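Local coordinates for AceL NrdHF-1-1 Intein (Metagenome, PDB 6ZGQ), which probably joins two separately made precursor halves by protein trans-splicing, as a naturally split class 3 intein, here a linked, splice-inactive variant, at residues K13-K17 against A18-N22; Y78-G82 against E83-C87. One frame throughout, in Å; residues are numbered along the deposited sequence.

Contact 1: residues K13-K17 against A18-N22; sequences KVTTK and AGDKN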
ATOM      1  N   LYS A  13      -5.322   5.889  -4.816  1.00  8.72           N
ATOM      2  CA  LYS A  13      -5.620   6.988  -3.882  1.00  9.08           C
ATOM      3  C   LYS A  13      -4.873   6.758  -2.567  1.00  8.96           C
ATOM      4  O   LYS A  13      -4.793   5.621  -2.113  1.00  9.06           O
ATOM      5  CB  LYS A  13      -7.129   7.123  -3.643  1.00 10.00           C
ATOM      6  CG  LYS A  13      -7.849   7.776  -4.807  1.00 11.16           C
ATOM      7  CD  LYS A  13      -9.339   7.839  -4.582  1.00 12.88           C
ATOM      8  CE  LYS A  13     -10.033   8.295  -5.844  1.00 15.64           C
ATOM      9  NZ  LYS A  13      -9.632   9.668  -6.254  1.00 18.31           N
ATOM     10  N   VAL A  14      -4.300   7.833  -2.016  1.00  9.08           N
ATOM     11  CA  VAL A  14      -3.600   7.837  -0.721  1.00  8.74           C
ATOM     12  C   VAL A  14      -4.496   8.599   0.262  1.00  9.08           C
ATOM     13  O   VAL A  14      -4.929   9.716  -0.053  1.00  8.75           O
ATOM     14  CB  VAL A  14      -2.209   8.517  -0.826  1.00  8.79           C
ATOM     15  CG1 VAL A  14      -1.597   8.765   0.550  1.00  9.19           C
ATOM     16  CG2 VAL A  14      -1.265   7.688  -1.689  1.00  8.89           C
ATOM     17  N   THR A  15      -4.806   7.980   1.404  1.00  8.92           N
ATOM     18  CA  THR A  15      -5.633   8.618   2.440  1.00  9.01           C
ATOM     19  C   THR A  15      -4.816   9.712   3.117  1.00  8.78           C
ATOM     20  O   THR A  15      -3.692   9.445   3.534  1.00  9.01           O
ATOM     21  CB  THR A  15      -6.178   7.568   3.414  1.00  8.90           C
ATOM     22  OG1 THR A  15      -6.973   6.682   2.632  1.00  9.47           O
ATOM     23  CG2 THR A  15      -7.036   8.177   4.523  1.00  8.47           C
ATOM     24  N   THR A  16      -5.374  10.931   3.136  1.00  8.79           N
ATOM     25  CA  THR A  16      -4.779  12.138   3.740  1.00  9.06           C
ATOM     26  C   THR A  16      -5.769  12.664   4.791  1.00 10.05           C
ATOM     27  O   THR A  16      -6.867  12.097   4.899  1.00 10.81           O
ATOM     28  CB  THR A  16      -4.457  13.221   2.674  1.00  8.53           C
ATOM     29  OG1 THR A  16      -5.635  13.960   2.333  1.00  8.85           O
ATOM     30  CG2 THR A  16      -3.877  12.610   1.409  1.00  8.77           C
ATOM     31  N   LYS A  17      -5.380  13.700   5.552  1.00 11.03           N
ATOM     32  CA  LYS A  17      -6.250  14.325   6.571  1.00 11.91           C
ATOM     33  C   LYS A  17      -7.511  14.931   5.930  1.00 12.39           C
ATOM     34  O   LYS A  17      -8.550  14.980   6.586  1.00 12.25           O
ATOM     35  CB  LYS A  17      -5.508  15.402   7.391  1.00 13.35           C
ATOM     36  CG  LYS A  17      -6.204  15.754   8.715  1.00 15.51           C
ATOM     37  CD  LYS A  17      -5.606  16.954   9.439  1.00 18.92           C
ATOM     38  CE  LYS A  17      -6.553  17.462  10.518  1.00 20.77           C
ATOM     39  NZ  LYS A  17      -5.967  18.550  11.348  1.00 23.57           N
ATOM     40  N   ALA A  18      -7.416  15.376   4.671  1.00 11.45           N
ATOM     41  CA  ALA A  18      -8.524  16.043   3.968  1.00 11.39           C
ATOM     42  C   ALA A  18      -9.445  15.054   3.243  1.00 10.43           C
ATOM     43  O   ALA A  18     -10.644  15.317   3.125  1.00 10.97           O
ATOM     44  CB  ALA A  18      -7.978  17.075   2.995  1.00 13.02           C
ATOM     45  N   GLY A  19      -8.902  13.925   2.776  1.00  9.79           N
ATOM     46  CA  GLY A  19      -9.682  12.959   1.979  1.00  9.62           C
ATOM     47  C   GLY A  19      -8.809  11.893   1.346  1.00  9.69           C
ATOM     48  O   GLY A  19      -7.759  11.563   1.920  1.00 11.07           O
ATOM     49  N   ASP A  20      -9.234  11.383   0.179  1.00  9.39           N
ATOM     50  CA  ASP A  20      -8.513  10.341  -0.579  1.00  9.72           C
ATOM     51  C   ASP A  20      -7.967  10.945  -1.881  1.00  9.63           C
ATOM     52  O   ASP A  20      -8.738  11.180  -2.812  1.00 10.08           O
ATOM     53  CB  ASP A  20      -9.426   9.150  -0.900  1.00  9.25           C
ATOM     54  CG  ASP A  20      -9.863   8.389   0.334  1.00  9.61           C
ATOM     55  OD1 ASP A  20      -9.095   8.332   1.317  1.00  9.67           O
ATOM     56  OD2 ASP A  20     -10.985   7.849   0.307  1.00 10.51           O
ATOM     57  N   LYS A  21      -6.645  11.163  -1.924  1.00  9.55           N
ATOM     58  CA  LYS A  21      -5.960  11.936  -2.972  1.00  9.05           C
ATOM     59  C   LYS A  21      -5.180  11.003  -3.892  1.00  9.10           C
ATOM     60  O   LYS A  21      -4.405  10.164  -3.405  1.00  9.27           O
ATOM     61  CB  LYS A  21      -4.994  12.946  -2.328  1.00  9.13           C
ATOM     62  CG  LYS A  21      -4.423  14.007  -3.267  1.00  9.39           C
ATOM     63  CD  LYS A  21      -3.662  15.081  -2.497  1.00 10.28           C
ATOM     64  CE  LYS A  21      -3.554  16.372  -3.285  1.00 12.04           C
ATOM     65  NZ  LYS A  21      -2.907  17.454  -2.500  1.00 14.34           N
ATOM     66  N   ASN A  22      -5.391  11.168  -5.203  1.00  9.27           N
ATOM     67  CA  ASN A  22      -4.655  10.451  -6.259  1.00  9.46           C
ATOM     68  C   ASN A  22      -3.158  10.563  -5.961  1.00  9.16           C
ATOM     69  O   ASN A  22      -2.665  11.673  -5.733  1.00  9.09           O
ATOM     70  CB  ASN A  22      -4.993  11.027  -7.641  1.00 10.42           C
ATOM     71  CG  ASN A  22      -6.472  10.930  -7.962  1.00 10.99           C
ATOM     72  OD1 ASN A  22      -7.144  10.004  -7.524  1.00 12.37           O
ATOM     73  ND2 ASN A  22      -6.984  11.885  -8.727  1.00 12.77           N
TER
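K13 and N22 run abreast at the paired ends of a short antiparallel beta hairpin, strands 13-15 and 20-22, in an all-beta domain consistent with the HINT fold of inteins. The lysine chain runs extended from CG and bends only at its last torsion (chi4 -63°), which carries NZ to N22 OD1 at 2.8 Å, the donor tilted from the plane of the amide. On the way the chain passes D20 nearly perpendicular, CD 3.9 Å from D20 CB. With an alanine in place of this lysine, N22 OD1 would probably lose the ammonium donor and the flank of D20 its aliphatic cover. On the same face T15 and D20 also run alongside each other; T15 OG1 meets D20 OD1 at 3.0 Å from above the carboxylate plane, while D20 OD2 forms a salt bridge with R150, so each carboxylate oxygen has a partner. V14 and K21 sit on the reverse face and form the hydrogen-bonded pair, V14 N reaching K21 O at 2.7 Å in an almost straight bond. There V14 packs against F141 and I26, and K21 sends its extended chain to a salt bridge with D30. Beyond the strands T16 CG2 rests 3.9 Å from K21 CB, and OG1 (chi1 81°), set between the two backbone branches, faces the loop backbone. T16 N donates to G19 O at 2.8 Å, and A18 N reaches T16 OG1 at 3.3 Å with a bent N-H...O angle of 139°.

Contact 2: residues Y78-G82 against E83-C87; sequences YEQGG and EIKEC
K85 starts over a face of the Y78 ring and ends at Q80. Its CB sits 3.8 Å from the ring centroid, offset toward the rim on the CZ and CE2 side, a CH-pi contact. CG stays near the same rim, 4.0 Å from Y78 CE2. From there the chain bends at chi2 (-86°) and again at chi4 (86°), turning its tip toward Q80. NZ comes to 3.0 Å from Q80 OE1, which it meets from above the amide plane. The amide's other end, Q80 NE2, is bonded to D97. Y78, Q80 and K85 share one face of a beta hairpin, strands 75-80 and 83-88, closed by a type II' turn from Q80 to E83 in which G81 takes the positive phi that favours glycine. Y78 and K85 form a hydrogen-bonded pair, K85 N giving a nearly straight bond of 2.8 Å to Y78 O. At the edge of the tyrosine ring C87 CB approaches CE1 at 3.8 Å, and F92 meets the ring edge-to-face. On the reverse face I84 CD1 touches E79 CB at 4.1 Å, while the E79 carboxylate makes salt bridges to R112 and K40.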
ATOM      1  N   TYR A  78       2.427  -6.767   5.929  1.00 10.07           N
ATOM      2  CA  TYR A  78       1.525  -7.772   6.494  1.00 10.71           C
ATOM      3  C   TYR A  78       1.888  -7.949   7.966  1.00 12.45           C
ATOM      4  O   TYR A  78       2.981  -7.529   8.370  1.00 12.50           O
ATOM      5  CB  TYR A  78       1.625  -9.087   5.707  1.00 10.72           C
ATOM      6  CG  TYR A  78       2.994  -9.721   5.678  1.00 12.49           C
ATOM      7  CD1 TYR A  78       3.938  -9.340   4.736  1.00 14.37           C
ATOM      8  CD2 TYR A  78       3.338 -10.715   6.583  1.00 13.34           C
ATOM      9  CE1 TYR A  78       5.190  -9.926   4.703  1.00 15.58           C
ATOM     10  CE2 TYR A  78       4.591 -11.306   6.562  1.00 14.10           C
ATOM     11  CZ  TYR A  78       5.513 -10.908   5.615  1.00 15.65           C
ATOM     12  OH  TYR A  78       6.758 -11.482   5.578  1.00 17.65           O
ATOM     13  N   GLU A  79       0.957  -8.518   8.737  1.00 12.03           N
ATOM     14  CA  GLU A  79       1.185  -8.941  10.123  1.00 14.92           C
ATOM     15  C   GLU A  79       1.418 -10.455  10.117  1.00 14.99           C
ATOM     16  O   GLU A  79       0.743 -11.171   9.360  1.00 14.51           O
ATOM     17  CB  GLU A  79      -0.015  -8.581  11.018  1.00 15.16           C
ATOM     18  CG  GLU A  79       0.274  -8.791  12.500  1.00 16.88           C
ATOM     19  CD  GLU A  79      -0.861  -8.408  13.433  1.00 17.98           C
ATOM     20  OE1 GLU A  79      -1.880  -7.846  12.975  1.00 20.90           O
ATOM     21  OE2 GLU A  79      -0.718  -8.675  14.648  1.00 21.25           O
ATOM     22  N   GLN A  80       2.401 -10.903  10.904  1.00 16.05           N
ATOM     23  CA  GLN A  80       2.654 -12.327  11.192  1.00 18.66           C
ATOM     24  C   GLN A  80       3.093 -12.431  12.661  1.00 20.07           C
ATOM     25  O   GLN A  80       3.991 -11.686  13.089  1.00 21.10           O
ATOM     26  CB  GLN A  80       3.718 -12.884  10.248  1.00 20.12           C
ATOM     27  CG  GLN A  80       4.033 -14.353  10.467  1.00 22.28           C
ATOM     28  CD  GLN A  80       5.138 -14.836   9.559  1.00 23.72           C
ATOM     29  OE1 GLN A  80       5.979 -14.055   9.116  1.00 24.64           O
ATOM     30  NE2 GLN A  80       5.146 -16.131   9.277  1.00 25.84           N
ATOM     31  N   GLY A  81       2.467 -13.343  13.415  1.00 20.02           N
ATOM     32  CA  GLY A  81       2.521 -13.321  14.884  1.00 20.55           C
ATOM     33  C   GLY A  81       1.956 -11.990  15.360  1.00 22.17           C
ATOM     34  O   GLY A  81       0.884 -11.581  14.895  1.00 24.42           O
ATOM     35  N   GLY A  82       2.689 -11.305  16.241  1.00 22.40           N
ATOM     36  CA  GLY A  82       2.314  -9.973  16.734  1.00 19.45           C
ATOM     37  C   GLY A  82       3.070  -8.831  16.066  1.00 24.54           C
ATOM     38  O   GLY A  82       2.871  -7.675  16.454  1.00 26.63           O
ATOM     39  N   GLU A  83       3.898  -9.154  15.062  1.00 25.99           N
ATOM     40  CA  GLU A  83       4.872  -8.223  14.453  1.00 23.80           C
ATOM     41  C   GLU A  83       4.404  -7.790  13.059  1.00 23.81           C
ATOM     42  O   GLU A  83       3.755  -8.584  12.380  1.00 22.16           O
ATOM     43  CB  GLU A  83       6.249  -8.898  14.352  1.00 27.26           C
ATOM     44  CG  GLU A  83       6.854  -9.255  15.706  1.00 30.73           C
ATOM     45  CD  GLU A  83       8.371  -9.338  15.693  1.00 35.52           C
ATOM     46  OE1 GLU A  83       8.915 -10.343  16.198  1.00 39.98           O
ATOM     47  OE2 GLU A  83       9.025  -8.399  15.193  1.00 38.55           O
ATOM     48  N   ILE A  84       4.714  -6.545  12.669  1.00 21.35           N
ATOM     49  CA  ILE A  84       4.477  -6.019  11.309  1.00 17.27           C
ATOM     50  C   ILE A  84       5.750  -6.256  10.484  1.00 18.05           C
ATOM     51  O   ILE A  84       6.833  -5.783  10.879  1.00 18.25           O
ATOM     52  CB  ILE A  84       4.119  -4.510  11.322  1.00 17.69           C
ATOM     53  CG1 ILE A  84       2.881  -4.235  12.193  1.00 18.32           C
ATOM     54  CG2 ILE A  84       3.905  -3.990   9.907  1.00 15.43           C
ATOM     55  CD1 ILE A  84       1.593  -4.882  11.714  1.00 17.26           C
ATOM     56  N   LYS A  85       5.589  -6.989   9.369  1.00 16.79           N
ATOM     57  CA  LYS A  85       6.671  -7.462   8.484  1.00 17.49           C
ATOM     58  C   LYS A  85       6.495  -6.842   7.094  1.00 15.95           C
ATOM     59  O   LYS A  85       5.384  -6.403   6.757  1.00 15.18           O
ATOM     60  CB  LYS A  85       6.620  -8.998   8.336  1.00 18.02           C
ATOM     61  CG  LYS A  85       6.566  -9.798   9.637  1.00 19.32           C
ATOM     62  CD  LYS A  85       7.938 -10.073  10.235  1.00 20.17           C
ATOM     63  CE  LYS A  85       7.869 -11.127  11.330  1.00 20.77           C
ATOM     64  NZ  LYS A  85       7.949 -12.515  10.800  1.00 22.07           N
ATOM     65  N   GLU A  86       7.581  -6.839   6.311  1.00 15.97           N
ATOM     66  CA  GLU A  86       7.580  -6.403   4.908  1.00 13.69           C
ATOM     67  C   GLU A  86       8.151  -7.517   4.023  1.00 12.69           C
ATOM     68  O   GLU A  86       8.907  -8.371   4.510  1.00 13.54           O
ATOM     69  CB  GLU A  86       8.411  -5.122   4.727  1.00 14.44           C
ATOM     70  CG  GLU A  86       9.814  -5.232   5.303  1.00 16.63           C
ATOM     71  CD  GLU A  86      10.655  -4.008   5.032  1.00 17.87           C
ATOM     72  OE1 GLU A  86      11.041  -3.797   3.863  1.00 18.67           O
ATOM     73  OE2 GLU A  86      10.924  -3.256   5.991  1.00 21.29           O
ATOM     74  N   CYS A  87       7.762  -7.494   2.742  0.76 12.45           N
ATOM     75  CA  CYS A  87       8.242  -8.407   1.684  0.76 12.52           C
ATOM     76  C   CYS A  87       7.994  -7.738   0.326  0.76 12.04           C
ATOM     77  O   CYS A  87       6.937  -7.116   0.153  0.76 12.35           O
ATOM     78  CB  CYS A  87       7.492  -9.744   1.741  0.76 13.55           C
ATOM     79  SG  CYS A  87       8.097 -11.015   0.606  0.76 14.07           S
TER

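Overall arrangement
Both contacts are antiparallel hairpins of one largely beta domain and belong to the same antiparallel sheet, yet they hold different strands and lie on opposite sides of the chain's centre, about 25 Å apart between centres. Contact 1 is partly buried: its first strand pairs with strand 140-144, and V14, T15 and T16 are buried, V14 and T16 touching I26. Contact 2 is mostly a surface contact whose first strand pairs with strand 98-104, although Y78 and E79 are buried. Polar side-chain bonds link the strands in both, but contact 1 has a threonine-aspartate pair where contact 2 has a lysine over an aromatic ring. A two-glycine turn closes contact 2, while in the longer loop of contact 1 T16 bonds to the backbone across the bend.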